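L-ornithine 5-monooxygenase (Pseudomonas aeruginosa, PDB 3S5W) catalyses the FAD- and NADPH-dependent N5-hydroxylation of L-ornithine, the first step in making the hydroxamate groups of the siderophore pyoverdin. Local coordinates at residues G205-H210 and Q347-A352; E241-L246 and Y317-R322; T282-S287 and E294-E299. All coordinates share one frame; numbering follows the deposited sequence.

Contact 1: residues G205-H210 and Q347-A352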
loop_
_atom_site.group_PDB
_atom_site.type_symbol
_atom_site.label_atom_id
_atom_site.label_comp_id
_atom_site.label_asym_id
_atom_site.label_seq_id
_atom_site.Cartn_x
_atom_site.Cartn_y
_atom_site.Cartn_z
ATOM N N GLY A 205 12.431 -0.135 20.130
ATOM C CA GLY A 205 11.872 1.104 19.554
ATOM C C GLY A 205 12.822 1.881 18.629
ATOM O O GLY A 205 12.383 2.748 17.865
ATOM N N ARG A 206 14.119 1.596 18.743
ATOM C CA ARG A 206 15.167 2.199 17.884
ATOM C C ARG A 206 15.174 1.688 16.424
ATOM O O ARG A 206 15.839 2.265 15.566
ATOM C CB ARG A 206 16.547 1.980 18.523
ATOM C CG ARG A 206 16.646 2.713 19.873
ATOM C CD ARG A 206 17.901 2.372 20.622
ATOM N NE ARG A 206 17.980 0.951 20.981
ATOM C CZ ARG A 206 18.980 0.434 21.692
ATOM N NH1 ARG A 206 19.948 1.237 22.133
ATOM N NH2 ARG A 206 19.018 -0.866 21.960
ATOM N N VAL A 207 14.480 0.583 16.178
ATOM C CA VAL A 207 14.374 -0.012 14.849
ATOM C C VAL A 207 12.916 -0.011 14.448
ATOM O O VAL A 207 12.065 -0.519 15.181
ATOM C CB VAL A 207 14.935 -1.472 14.827
ATOM C CG1 VAL A 207 14.836 -2.087 13.417
ATOM C CG2 VAL A 207 16.394 -1.475 15.284
ATOM N N PHE A 208 12.603 0.588 13.316
ATOM C CA PHE A 208 11.210 0.669 12.888
ATOM C C PHE A 208 11.086 0.728 11.400
ATOM O O PHE A 208 11.983 1.239 10.734
ATOM C CB PHE A 208 10.483 1.880 13.530
ATOM C CG PHE A 208 11.175 3.205 13.341
ATOM C CD1 PHE A 208 12.173 3.632 14.222
ATOM C CD2 PHE A 208 10.800 4.050 12.313
ATOM C CE1 PHE A 208 12.783 4.875 14.066
ATOM C CE2 PHE A 208 11.411 5.299 12.150
ATOM C CZ PHE A 208 12.388 5.715 13.025
ATOM N N HIS A 209 9.985 0.199 10.894
ATOM C CA HIS A 209 9.705 0.196 9.457
ATOM C C HIS A 209 9.205 1.588 9.045
ATOM O O HIS A 209 8.576 2.313 9.855
ATOM C CB HIS A 209 8.690 -0.915 9.102
ATOM C CG HIS A 209 8.368 -1.017 7.642
ATOM N ND1 HIS A 209 9.066 -1.830 6.763
ATOM C CD2 HIS A 209 7.394 -0.435 6.912
ATOM C CE1 HIS A 209 8.534 -1.735 5.555
ATOM N NE2 HIS A 209 7.507 -0.910 5.627
ATOM N N HIS A 210 9.529 1.967 7.807
ATOM C CA HIS A 210 9.181 3.288 7.295
ATOM C C HIS A 210 7.672 3.575 7.442
ATOM O O HIS A 210 7.293 4.737 7.587
ATOM C CB HIS A 210 9.602 3.427 5.827
ATOM C CG HIS A 210 9.186 4.723 5.204
ATOM N ND1 HIS A 210 8.100 4.824 4.359
ATOM C CD2 HIS A 210 9.709 5.969 5.300
ATOM C CE1 HIS A 210 7.976 6.081 3.955
ATOM N NE2 HIS A 210 8.931 6.794 4.519
ATOM N N GLN A 347 24.662 1.649 23.753
ATOM C CA GLN A 347 25.037 2.826 22.930
ATOM C C GLN A 347 24.224 3.025 21.636
ATOM O O GLN A 347 24.341 4.065 20.999
ATOM C CB GLN A 347 26.531 2.792 22.547
ATOM C CG GLN A 347 27.531 3.003 23.705
ATOM C CD GLN A 347 27.834 1.716 24.463
ATOM O OE1 GLN A 347 27.714 1.670 25.694
ATOM N NE2 GLN A 347 28.222 0.658 23.731
ATOM N N GLY A 348 23.427 2.033 21.244
ATOM C CA GLY A 348 22.633 2.125 20.015
ATOM C C GLY A 348 22.503 0.786 19.309
ATOM O O GLY A 348 22.708 -0.272 19.931
ATOM N N ILE A 349 22.109 0.823 18.034
ATOM C CA ILE A 349 21.983 -0.381 17.233
ATOM C C ILE A 349 23.283 -0.517 16.428
ATOM O O ILE A 349 23.613 0.351 15.599
ATOM C CB ILE A 349 20.714 -0.367 16.296
ATOM C CG1 ILE A 349 19.435 -0.117 17.119
ATOM C CG2 ILE A 349 20.614 -1.658 15.460
ATOM C CD1 ILE A 349 19.193 -1.135 18.261
ATOM N N GLU A 350 24.013 -1.600 16.684
ATOM C CA GLU A 350 25.293 -1.816 16.035
ATOM C C GLU A 350 25.053 -2.644 14.772
ATOM O O GLU A 350 24.439 -3.699 14.824
ATOM C CB GLU A 350 26.270 -2.506 17.023
ATOM C CG GLU A 350 27.620 -2.792 16.427
ATOM C CD GLU A 350 28.525 -3.487 17.418
ATOM O OE1 GLU A 350 28.932 -2.852 18.406
ATOM O OE2 GLU A 350 28.797 -4.674 17.208
ATOM N N LEU A 351 25.501 -2.145 13.624
ATOM C CA LEU A 351 25.286 -2.849 12.368
ATOM C C LEU A 351 26.641 -3.249 11.823
ATOM O O LEU A 351 27.533 -2.410 11.747
ATOM C CB LEU A 351 24.612 -1.937 11.322
ATOM C CG LEU A 351 23.210 -1.383 11.598
ATOM C CD1 LEU A 351 22.675 -0.679 10.330
ATOM C CD2 LEU A 351 22.238 -2.473 12.056
ATOM N N ALA A 352 26.768 -4.524 11.456
ATOM C CA ALA A 352 27.949 -5.021 10.764
ATOM C C ALA A 352 27.621 -4.954 9.274
ATOM O O ALA A 352 26.696 -5.616 8.794
ATOM C CB ALA A 352 28.303 -6.454 11.221
#

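Contact 2: residues E241-L246 and Y317-R322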
loop_
_atom_site.group_PDB
_atom_site.type_symbol
_atom_site.label_atom_id
_atom_site.label_comp_id
_atom_site.label_asym_id
_atom_site.label_seq_id
_atom_site.Cartn_x
_atom_site.Cartn_y
_atom_site.Cartn_z
ATOM N N GLU A 241 12.559 9.153 0.358
ATOM C CA GLU A 241 11.719 10.154 1.078
ATOM C C GLU A 241 12.161 10.302 2.524
ATOM O O GLU A 241 12.254 11.409 3.032
ATOM C CB GLU A 241 10.240 9.778 0.984
ATOM C CG GLU A 241 9.711 10.053 -0.446
ATOM C CD GLU A 241 8.214 9.821 -0.633
ATOM O OE1 GLU A 241 7.534 9.323 0.312
ATOM O OE2 GLU A 241 7.704 10.163 -1.739
ATOM N N ALA A 242 12.430 9.174 3.188
ATOM C CA ALA A 242 12.984 9.202 4.548
ATOM C C ALA A 242 14.285 9.988 4.607
ATOM O O ALA A 242 14.481 10.864 5.480
ATOM C CB ALA A 242 13.213 7.764 5.061
ATOM N N PHE A 243 15.199 9.707 3.675
ATOM C CA PHE A 243 16.433 10.457 3.657
ATOM C C PHE A 243 16.238 11.966 3.518
ATOM O O PHE A 243 16.890 12.740 4.198
ATOM C CB PHE A 243 17.350 9.995 2.519
ATOM C CG PHE A 243 18.647 10.746 2.464
ATOM C CD1 PHE A 243 19.690 10.421 3.346
ATOM C CD2 PHE A 243 18.839 11.773 1.524
ATOM C CE1 PHE A 243 20.907 11.132 3.305
ATOM C CE2 PHE A 243 20.040 12.490 1.463
ATOM C CZ PHE A 243 21.093 12.153 2.368
ATOM N N ILE A 244 15.390 12.379 2.591
ATOM C CA ILE A 244 15.237 13.807 2.317
ATOM C C ILE A 244 14.551 14.481 3.534
ATOM O O ILE A 244 14.914 15.621 3.938
ATOM C CB ILE A 244 14.446 13.996 0.986
ATOM C CG1 ILE A 244 15.399 13.839 -0.206
ATOM C CG2 ILE A 244 13.684 15.332 0.946
ATOM C CD1 ILE A 244 16.619 14.859 -0.241
ATOM N N ASP A 245 13.577 13.791 4.124
ATOM C CA ASP A 245 12.986 14.337 5.340
ATOM C C ASP A 245 14.004 14.540 6.482
ATOM O O ASP A 245 14.025 15.594 7.122
ATOM C CB ASP A 245 11.829 13.495 5.844
ATOM C CG ASP A 245 10.948 14.276 6.798
ATOM O OD1 ASP A 245 10.395 15.307 6.366
ATOM O OD2 ASP A 245 10.806 13.854 7.950
ATOM N N LEU A 246 14.844 13.531 6.753
ATOM C CA LEU A 246 15.909 13.706 7.747
ATOM C C LEU A 246 16.806 14.877 7.372
ATOM O O LEU A 246 17.108 15.747 8.231
ATOM C CB LEU A 246 16.733 12.424 7.968
ATOM C CG LEU A 246 15.890 11.276 8.562
ATOM C CD1 LEU A 246 16.700 9.987 8.576
ATOM C CD2 LEU A 246 15.438 11.628 9.974
ATOM N N TYR A 317 21.289 13.352 -4.985
ATOM C CA TYR A 317 22.638 13.452 -5.535
ATOM C C TYR A 317 23.221 14.848 -5.202
ATOM O O TYR A 317 24.390 14.972 -4.831
ATOM C CB TYR A 317 22.592 13.262 -7.029
ATOM C CG TYR A 317 23.972 13.036 -7.604
ATOM C CD1 TYR A 317 24.538 11.767 -7.571
ATOM C CD2 TYR A 317 24.714 14.090 -8.172
ATOM C CE1 TYR A 317 25.811 11.529 -8.098
ATOM C CE2 TYR A 317 25.991 13.853 -8.714
ATOM C CZ TYR A 317 26.515 12.574 -8.669
ATOM O OH TYR A 317 27.763 12.271 -9.196
ATOM N N GLY A 318 22.362 15.864 -5.275
ATOM C CA GLY A 318 22.756 17.250 -4.961
ATOM C C GLY A 318 23.213 17.384 -3.514
ATOM O O GLY A 318 24.170 18.113 -3.215
ATOM N N VAL A 319 22.484 16.730 -2.600
ATOM C CA VAL A 319 22.857 16.751 -1.176
ATOM C C VAL A 319 24.287 16.194 -1.003
ATOM O O VAL A 319 25.142 16.797 -0.319
ATOM C CB VAL A 319 21.847 15.952 -0.307
ATOM C CG1 VAL A 319 22.412 15.760 1.127
ATOM C CG2 VAL A 319 20.467 16.656 -0.290
ATOM N N PHE A 320 24.559 15.058 -1.640
ATOM C CA PHE A 320 25.895 14.445 -1.512
ATOM C C PHE A 320 26.970 15.263 -2.249
ATOM O O PHE A 320 28.107 15.359 -1.783
ATOM C CB PHE A 320 25.875 12.981 -1.983
ATOM C CG PHE A 320 25.187 12.078 -0.985
ATOM C CD1 PHE A 320 25.797 11.803 0.247
ATOM C CD2 PHE A 320 23.923 11.577 -1.234
ATOM C CE1 PHE A 320 25.168 11.008 1.211
ATOM C CE2 PHE A 320 23.273 10.768 -0.248
ATOM C CZ PHE A 320 23.905 10.494 0.959
ATOM N N TYR A 321 26.565 15.880 -3.351
ATOM C CA TYR A 321 27.506 16.699 -4.138
ATOM C C TYR A 321 27.917 17.910 -3.276
ATOM O O TYR A 321 29.086 18.256 -3.207
ATOM C CB TYR A 321 26.840 17.200 -5.438
ATOM C CG TYR A 321 27.762 18.125 -6.193
ATOM C CD1 TYR A 321 28.708 17.609 -7.083
ATOM C CD2 TYR A 321 27.745 19.507 -5.970
ATOM C CE1 TYR A 321 29.589 18.441 -7.794
ATOM C CE2 TYR A 321 28.646 20.347 -6.655
ATOM C CZ TYR A 321 29.551 19.801 -7.569
ATOM O OH TYR A 321 30.430 20.617 -8.222
ATOM N N ARG A 322 26.955 18.534 -2.599
ATOM C CA ARG A 322 27.281 19.687 -1.780
ATOM C C ARG A 322 28.230 19.370 -0.613
ATOM O O ARG A 322 28.987 20.250 -0.172
ATOM C CB ARG A 322 26.017 20.441 -1.340
ATOM C CG ARG A 322 25.391 21.184 -2.565
ATOM C CD ARG A 322 24.231 22.110 -2.188
ATOM N NE ARG A 322 23.135 21.373 -1.581
ATOM C CZ ARG A 322 22.137 20.805 -2.259
ATOM N NH1 ARG A 322 22.082 20.884 -3.591
ATOM N NH2 ARG A 322 21.200 20.150 -1.600
#

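Contact 3: residues T282-S287 and E294-E299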
loop_
_atom_site.group_PDB
_atom_site.type_symbol
_atom_site.label_atom_id
_atom_site.label_comp_id
_atom_site.label_asym_id
_atom_site.label_seq_id
_atom_site.Cartn_x
_atom_site.Cartn_y
_atom_site.Cartn_z
ATOM N N THR A 282 -4.633 -5.464 -17.899
ATOM C CA THR A 282 -5.112 -6.465 -16.912
ATOM C C THR A 282 -5.536 -7.735 -17.665
ATOM O O THR A 282 -5.118 -8.847 -17.309
ATOM C CB THR A 282 -6.233 -5.922 -16.006
ATOM O OG1 THR A 282 -5.789 -4.718 -15.367
ATOM C CG2 THR A 282 -6.654 -6.977 -14.897
ATOM N N ASP A 283 -6.337 -7.549 -18.712
ATOM C CA ASP A 283 -6.833 -8.648 -19.564
ATOM C C ASP A 283 -5.685 -9.375 -20.235
ATOM O O ASP A 283 -5.663 -10.619 -20.314
ATOM C CB ASP A 283 -7.774 -8.105 -20.648
ATOM C CG ASP A 283 -9.169 -7.825 -20.132
ATOM O OD1 ASP A 283 -9.870 -7.010 -20.766
ATOM O OD2 ASP A 283 -9.585 -8.413 -19.097
ATOM N N LEU A 284 -4.704 -8.599 -20.705
ATOM C CA LEU A 284 -3.577 -9.154 -21.421
ATOM C C LEU A 284 -2.739 -10.094 -20.527
ATOM O O LEU A 284 -2.497 -11.232 -20.894
ATOM C CB LEU A 284 -2.715 -8.019 -21.996
ATOM C CG LEU A 284 -1.519 -8.335 -22.912
ATOM C CD1 LEU A 284 -0.309 -8.799 -22.149
ATOM C CD2 LEU A 284 -1.903 -9.334 -24.016
ATOM N N ILE A 285 -2.290 -9.607 -19.372
ATOM C CA ILE A 285 -1.472 -10.444 -18.503
ATOM C C ILE A 285 -2.242 -11.671 -17.986
ATOM O O ILE A 285 -1.692 -12.779 -17.938
ATOM C CB ILE A 285 -0.758 -9.655 -17.356
ATOM C CG1 ILE A 285 0.291 -10.550 -16.657
ATOM C CG2 ILE A 285 -1.767 -8.996 -16.397
ATOM C CD1 ILE A 285 1.320 -9.789 -15.802
ATOM N N TYR A 286 -3.511 -11.465 -17.635
ATOM C CA TYR A 286 -4.360 -12.578 -17.202
ATOM C C TYR A 286 -4.495 -13.698 -18.264
ATOM O O TYR A 286 -4.512 -14.875 -17.923
ATOM C CB TYR A 286 -5.737 -12.098 -16.779
ATOM C CG TYR A 286 -6.411 -13.160 -15.932
ATOM C CD1 TYR A 286 -7.259 -14.123 -16.519
ATOM C CD2 TYR A 286 -6.137 -13.256 -14.558
ATOM C CE1 TYR A 286 -7.847 -15.132 -15.735
ATOM C CE2 TYR A 286 -6.719 -14.255 -13.774
ATOM C CZ TYR A 286 -7.570 -15.190 -14.370
ATOM O OH TYR A 286 -8.142 -16.174 -13.578
ATOM N N SER A 287 -4.588 -13.312 -19.534
ATOM C CA SER A 287 -4.608 -14.250 -20.675
ATOM C C SER A 287 -3.305 -15.042 -20.892
ATOM O O SER A 287 -3.313 -16.074 -21.588
ATOM C CB SER A 287 -4.984 -13.510 -21.965
ATOM O OG SER A 287 -3.859 -12.818 -22.511
ATOM N N GLU A 294 5.316 -14.022 -15.633
ATOM C CA GLU A 294 6.495 -13.725 -14.824
ATOM C C GLU A 294 7.567 -12.935 -15.574
ATOM O O GLU A 294 8.251 -12.102 -14.972
ATOM C CB GLU A 294 7.065 -15.006 -14.199
ATOM C CG GLU A 294 6.085 -15.580 -13.142
ATOM C CD GLU A 294 6.264 -17.067 -12.892
ATOM O OE1 GLU A 294 7.359 -17.580 -13.199
ATOM O OE2 GLU A 294 5.307 -17.726 -12.379
ATOM N N ARG A 295 7.717 -13.213 -16.867
ATOM C CA ARG A 295 8.626 -12.469 -17.751
ATOM C C ARG A 295 8.208 -10.977 -17.870
ATOM O O ARG A 295 9.049 -10.076 -17.714
ATOM C CB ARG A 295 8.697 -13.117 -19.156
ATOM C CG ARG A 295 9.904 -12.630 -19.992
ATOM C CD ARG A 295 9.759 -12.806 -21.513
ATOM N NE ARG A 295 8.575 -12.166 -22.105
ATOM C CZ ARG A 295 8.396 -10.852 -22.305
ATOM N NH1 ARG A 295 9.301 -9.956 -21.924
ATOM N NH2 ARG A 295 7.273 -10.432 -22.869
ATOM N N LEU A 296 6.932 -10.739 -18.168
ATOM C CA LEU A 296 6.370 -9.367 -18.217
ATOM C C LEU A 296 6.610 -8.618 -16.910
ATOM O O LEU A 296 7.060 -7.465 -16.921
ATOM C CB LEU A 296 4.880 -9.380 -18.569
ATOM C CG LEU A 296 4.486 -9.760 -20.009
ATOM C CD1 LEU A 296 3.028 -10.243 -20.047
ATOM C CD2 LEU A 296 4.749 -8.598 -21.013
ATOM N N LEU A 297 6.378 -9.289 -15.782
ATOM C CA LEU A 297 6.565 -8.625 -14.477
ATOM C C LEU A 297 8.017 -8.279 -14.198
ATOM O O LEU A 297 8.297 -7.212 -13.632
ATOM C CB LEU A 297 5.927 -9.430 -13.330
ATOM C CG LEU A 297 4.397 -9.491 -13.414
ATOM C CD1 LEU A 297 3.828 -10.650 -12.569
ATOM C CD2 LEU A 297 3.747 -8.163 -13.003
ATOM N N ARG A 298 8.940 -9.179 -14.575
ATOM C CA ARG A 298 10.368 -8.912 -14.493
ATOM C C ARG A 298 10.758 -7.732 -15.416
ATOM O O ARG A 298 11.484 -6.818 -14.985
ATOM C CB ARG A 298 11.137 -10.170 -14.910
ATOM C CG ARG A 298 12.543 -10.338 -14.339
ATOM C CD ARG A 298 12.863 -11.856 -14.088
ATOM N NE ARG A 298 12.570 -12.685 -15.267
ATOM C CZ ARG A 298 11.733 -13.727 -15.308
ATOM N NH1 ARG A 298 11.091 -14.145 -14.221
ATOM N NH2 ARG A 298 11.547 -14.360 -16.454
ATOM N N GLU A 299 10.286 -7.763 -16.670
ATOM C CA GLU A 299 10.618 -6.707 -17.647
ATOM C C GLU A 299 10.255 -5.302 -17.132
ATOM O O GLU A 299 10.975 -4.340 -17.359
ATOM C CB GLU A 299 9.910 -6.949 -18.987
ATOM C CG GLU A 299 10.367 -5.974 -20.127
ATOM C CD GLU A 299 9.576 -6.122 -21.444
ATOM O OE1 GLU A 299 8.898 -7.157 -21.643
ATOM O OE2 GLU A 299 9.616 -5.186 -22.297
#

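Contact 1: residues G205-H210 and Q347-A352
Arg206 reaches out from the residue just before strand 207-209 and lays its side chain across Ile349, the two crossing obliquely. The overlap begins at the base, where Arg206 CB sits 3.8 Å from Ile349 CG1, and carries on to the end, where Ile349 CD1 lies over one face of the guanidinium, 3.6 Å from Arg206 NE. The carbonyl carbon of Gly348 belongs to the same face. At the far end of the group, Arg206 NH1 comes to 3.5 Å from Gly348 CA. A bend in the arginine chain at chi3 (-63°) turns the flat head over the methyl group.

Polar ties from outside the two segments fix the rotation of that head: Asp204 forms a salt bridge with Arg206 NE, and the carbonyl of Thr345 accepts a hydrogen bond from Arg206 NH1. The guanidinium thus spends N-H groups on neighbours while one flat face rests on the Ile349 methyl.

Val207 approaches Ile349 differently, at about a right angle. Its CG2 branch, anti to the carbonyl carbon, meets Ile349 CG1 at 3.8 Å, so this one methylene is touched by both Val207 and Arg206.

The two strands belong to different sheets: 207-209 is an outermost strand of the five-stranded parallel sheet, whereas 348-355 is the middle strand of a three-stranded antiparallel sheet. Their side chains join the edge of the Rossmann-type NADPH-binding domain to its antiparallel meander.

Contact 2: residues E241-L246 and Y317-R322
Phe243 and Phe320 come from opposite directions and touch through a few ring carbons. The planes are nearly parallel, 18° apart, but they are slid so far that the rings barely overlap, with centroids separated by 5.3 Å. Contact is concentrated where Phe243 CZ approaches Phe320 CZ at 3.6 Å and Phe320 CE2 at 3.7 Å. The outward reach of Phe243 follows from its first torsion: CG stands anti to the backbone N (chi1 -180°), directing the ring towards helix 310-326. His331 adds an edge-to-face aromatic partner for Phe243 and also touches Val319 and Phe320.

Aliphatic packing completes the interface. Val319 slides past Phe243 in the opposite direction and sets its CG1 methyl at the edge of the Phe243 ring, near the ring plane and 4.0 Å from CZ. Its other methyl, CG2, faces the tip of Ile244, whose CD1 lies 4.2 Å away. The branched valine is therefore shared, one methyl going to the aromatic neighbour and one to the aliphatic neighbour.

Between the two segments the interaction is wholly apolar. The short helix axes pass 11.8 Å apart at an angle of 47°, a separation bridged by the side chains. Phe243 also packs against Ile232 of strand 228-233 and against Ala255 and Met257 of strand 253-258.

Helix 237-249 follows strand 228-233 through the glycine-rich turn in which Gly235, Gly236, Gln237 and Ser238 bind NADP(+), and helix 310-326 packs on the helix of this strand-turn-helix unit, part of a Rossmann-type dinucleotide-binding domain.

Contact 3: residues T282-S287 and E294-E299
A helical hairpin brings Ile285 of helix 279-287 against Leu297 of helix 290-299, with only a short turn between the two helices. Ile285 CD1 meets the branched end of Leu297, 3.9 Å from Leu297 CG and close to both methyls, and the two side chains cross at about a right angle. An extended isoleucine chain makes this reach possible, with CG1 anti to the backbone N (chi1 -169°) and CD1 continuing outward. Beside this pair, Leu284 CD1 meets Leu296 CD1 methyl to methyl at 4.2 Å, while Ile285 CG1 stands a looser 4.4 Å from that same Leu296 methyl.

The segment axes make an angle of 131°, an open, roughly antiparallel pairing close to the substrate-binding residues: the side chain of Leu296 is about 6 Å from that of Val276. Between the two segments the contact is apolar, but just outside them Arg293 of helix 290-299 ties the helices together by hydrogen bonds to the Ile285 and Tyr286 carbonyls. Ser287 OG donates to the carbonyl oxygen of Leu284 at 2.6 Å. Along helix 290-299, Arg295 NH1 forms a salt bridge with Glu299 OE1 at 2.8 Å, meeting the oxygen from above the carboxylate plane, and Arg295 NE pairs with Glu292.

How the contacts relate
The three contacts illustrate how apolar packing changes with place in the fold. Contact 2, built of aromatic and aliphatic groups, is the most buried; contacts 1 and 3 are only partly buried, and in contact 3 the salt bridge stays within one helix, away from the apolar pairs. Only contact 1 uses a charged side chain directly across the interface. No helix or strand is shared: contact 1 joins two sheets, while contacts 2 and 3 each pair two helices. Contacts 1 and 2 share the nucleotide-binding region and touch, His210 CD2 lying 3.9 Å from Ala242 CB. Contact 3 stands apart, its nearest atoms about 20 Å from contact 1 and 21 Å from contact 2.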